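Local coordinates for protein PKS (Streptomyces albus, PDB 4OQJ) that probably catalyses condensation of carrier-protein-bound acyl groups through the ketosynthase of a type I polyketide synthase in oxazolomycin biosynthesis, at residues H201-S206 with T213-G218. Numbering follows the deposited sequence.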
ATOM      1  N   HIS A 201      -8.954  -1.273  -2.240  1.00 10.76           N
ATOM      2  CA  HIS A 201      -8.725  -2.659  -1.846  1.00 11.48           C
ATOM      3  C   HIS A 201      -7.957  -2.743  -0.529  1.00 10.74           C
ATOM      4  O   HIS A 201      -8.338  -3.495   0.384  1.00  8.83           O
ATOM      5  CB  HIS A 201      -7.976  -3.385  -2.943  1.00 11.37           C
ATOM      6  CG  HIS A 201      -7.508  -4.747  -2.561  1.00 10.97           C
ATOM      7  ND1 HIS A 201      -8.328  -5.851  -2.602  1.00 12.58           N
ATOM      8  CD2 HIS A 201      -6.289  -5.186  -2.175  1.00 10.78           C
ATOM      9  CE1 HIS A 201      -7.630  -6.922  -2.257  1.00 15.00           C
ATOM     10  NE2 HIS A 201      -6.392  -6.549  -1.993  1.00 14.35           N
ATOM     11  N   LEU A 202      -6.885  -1.964  -0.401  1.00 11.87           N
ATOM     12  CA  LEU A 202      -6.075  -2.054   0.815  1.00 14.93           C
ATOM     13  C   LEU A 202      -6.818  -1.476   2.024  1.00 12.22           C
ATOM     14  O   LEU A 202      -6.683  -1.993   3.135  1.00  9.18           O
ATOM     15  CB  LEU A 202      -4.728  -1.356   0.629  1.00 13.31           C
ATOM     16  CG  LEU A 202      -3.819  -2.012  -0.418  1.00 13.62           C
ATOM     17  CD1 LEU A 202      -2.596  -1.145  -0.654  1.00 17.93           C
ATOM     18  CD2 LEU A 202      -3.418  -3.430  -0.002  1.00 11.51           C
ATOM     19  N   ALA A 203      -7.608  -0.431   1.805  1.00 11.67           N
ATOM     20  CA  ALA A 203      -8.450   0.118   2.873  1.00 12.22           C
ATOM     21  C   ALA A 203      -9.422  -0.944   3.400  1.00 13.74           C
ATOM     22  O   ALA A 203      -9.572  -1.120   4.616  1.00 13.73           O
ATOM     23  CB  ALA A 203      -9.203   1.318   2.381  1.00 11.61           C
ATOM     24  N   CYS A 204     -10.074  -1.666   2.491  1.00 12.15           N
ATOM     25  CA  CYS A 204     -10.970  -2.740   2.904  1.00 13.76           C
ATOM     26  C   CYS A 204     -10.213  -3.847   3.644  1.00 14.67           C
ATOM     27  O   CYS A 204     -10.686  -4.344   4.663  1.00 15.70           O
ATOM     28  CB  CYS A 204     -11.701  -3.315   1.695  1.00 12.02           C
ATOM     29  SG  CYS A 204     -12.880  -2.169   0.921  1.00 15.14           S
ATOM     30  N   LEU A 205      -9.043  -4.238   3.147  1.00 12.56           N
ATOM     31  CA  LEU A 205      -8.232  -5.258   3.849  1.00 15.65           C
ATOM     32  C   LEU A 205      -7.877  -4.792   5.266  1.00 16.41           C
ATOM     33  O   LEU A 205      -7.985  -5.546   6.244  1.00 16.06           O
ATOM     34  CB  LEU A 205      -6.946  -5.549   3.081  1.00 23.74           C
ATOM     35  CG  LEU A 205      -6.785  -6.949   2.505  1.00 42.83           C
ATOM     36  CD1 LEU A 205      -7.962  -7.316   1.598  1.00 53.58           C
ATOM     37  CD2 LEU A 205      -5.476  -7.024   1.747  1.00 42.82           C
ATOM     38  N   SER A 206      -7.461  -3.535   5.376  1.00 18.75           N
ATOM     39  CA  SER A 206      -7.154  -2.952   6.684  1.00 23.37           C
ATOM     40  C   SER A 206      -8.343  -2.998   7.624  1.00 19.39           C
ATOM     41  O   SER A 206      -8.205  -3.389   8.787  1.00 21.04           O
ATOM     42  CB  SER A 206      -6.705  -1.502   6.541  1.00 29.09           C
ATOM     43  OG  SER A 206      -5.312  -1.398   6.659  1.00 30.12           O
ATOM     44  N   THR A 213     -11.123   1.400  12.236  1.00 15.19           N
ATOM     45  CA  THR A 213     -12.587   1.254  12.252  1.00 16.73           C
ATOM     46  C   THR A 213     -13.228   2.030  11.099  1.00 17.25           C
ATOM     47  O   THR A 213     -14.351   1.734  10.694  1.00 19.33           O
ATOM     48  CB  THR A 213     -13.180   1.704  13.605  1.00 19.35           C
ATOM     49  OG1 THR A 213     -12.979   3.108  13.801  1.00 21.50           O
ATOM     50  CG2 THR A 213     -12.512   0.937  14.751  1.00 21.42           C
HETATM   51  N   MSE A 214     -12.499   3.000  10.560  1.00 13.53           N
HETATM   52  CA  MSE A 214     -12.886   3.692   9.334  1.00 14.05           C
HETATM   53  C   MSE A 214     -11.650   3.906   8.497  1.00 13.54           C
HETATM   54  O   MSE A 214     -10.541   3.897   9.023  1.00 13.07           O
HETATM   55  CB  MSE A 214     -13.541   5.047   9.627  1.00 18.84           C
HETATM   56  CG  MSE A 214     -14.956   5.001  10.150  1.00 28.95           C
HETATM   57 SE   MSE A 214     -15.481   6.747  10.905  0.59 23.35          SE
HETATM   58  CE  MSE A 214     -14.853   7.908   9.525  1.00 10.21           C
ATOM     59  N   ALA A 215     -11.824   4.119   7.197  1.00 12.87           N
ATOM     60  CA  ALA A 215     -10.676   4.368   6.331  1.00 14.35           C
ATOM     61  C   ALA A 215     -11.046   5.264   5.165  1.00 14.69           C
ATOM     62  O   ALA A 215     -12.124   5.116   4.588  1.00 16.62           O
ATOM     63  CB  ALA A 215     -10.108   3.045   5.821  1.00 14.42           C
ATOM     64  N   LEU A 216     -10.166   6.206   4.840  1.00 12.22           N
ATOM     65  CA  LEU A 216     -10.255   6.920   3.571  1.00 11.92           C
ATOM     66  C   LEU A 216      -9.452   6.214   2.500  1.00 12.97           C
ATOM     67  O   LEU A 216      -8.377   5.666   2.767  1.00 12.74           O
ATOM     68  CB  LEU A 216      -9.750   8.356   3.692  1.00 12.86           C
ATOM     69  CG  LEU A 216     -10.795   9.367   4.136  1.00 26.04           C
ATOM     70  CD1 LEU A 216     -10.916   9.351   5.640  1.00 35.28           C
ATOM     71  CD2 LEU A 216     -10.454  10.735   3.632  1.00 27.52           C
ATOM     72  N   ALA A 217      -9.971   6.250   1.281  1.00  9.72           N
ATOM     73  CA  ALA A 217      -9.243   5.782   0.114  1.00  8.60           C
ATOM     74  C   ALA A 217      -9.468   6.788  -0.991  1.00 12.66           C
ATOM     75  O   ALA A 217     -10.595   7.226  -1.216  1.00 13.41           O
ATOM     76  CB  ALA A 217      -9.708   4.391  -0.312  1.00 11.73           C
ATOM     77  N   GLY A 218      -8.410   7.164  -1.695  1.00 10.29           N
ATOM     78  CA  GLY A 218      -8.558   8.172  -2.723  1.00 13.90           C
ATOM     79  C   GLY A 218      -7.293   8.428  -3.509  1.00 11.97           C
ATOM     80  O   GLY A 218      -6.285   7.768  -3.313  1.00 10.04           O
TER
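The methyl of A203 sits over the strand between the methyls of A215 and A217. Its CB lies 4.0 Å from A215 CB and 4.1 Å from A217 CB. The two strand residues alternate with L216, whose side chain leaves from the other face of the sheet. A203 CB also comes within 4.4 Å of L216 O, so the methyl rests above the peptide link as well as between the two alanines. No hydrogen bond crosses between the segments. Small side chains let the backbones come close: A203 CA and A215 CA are 5.9 Å apart. The axes of 201-206 and 214-218 approach to 8.1 Å and run nearly antiparallel, at 170°. The chain leaves helix 195-209 and returns along it as strand 214-221, part of the layered alpha-beta core of the thiolase fold. L265 and Y135, on the strands flanking 214-221, also touch A203, so one methyl is packed against three neighbouring strands. H201 NE2 is hydrogen-bonded to D211 OD2 of the second subunit, while H201 ND1 is hydrogen-bonded to T285 OG1 of its own chain. S206 OG is hydrogen-bonded to Y135 OH and D211 OD2 of the same chain. The segments thus meet mainly through three buried methyls, with one long approach of a methyl to a backbone carbonyl. Their hold on each other is apolar, resting on close fit and exclusion of water, while the polar bonds of the helix side chains, at H201 and S206, go to partners outside the two segments.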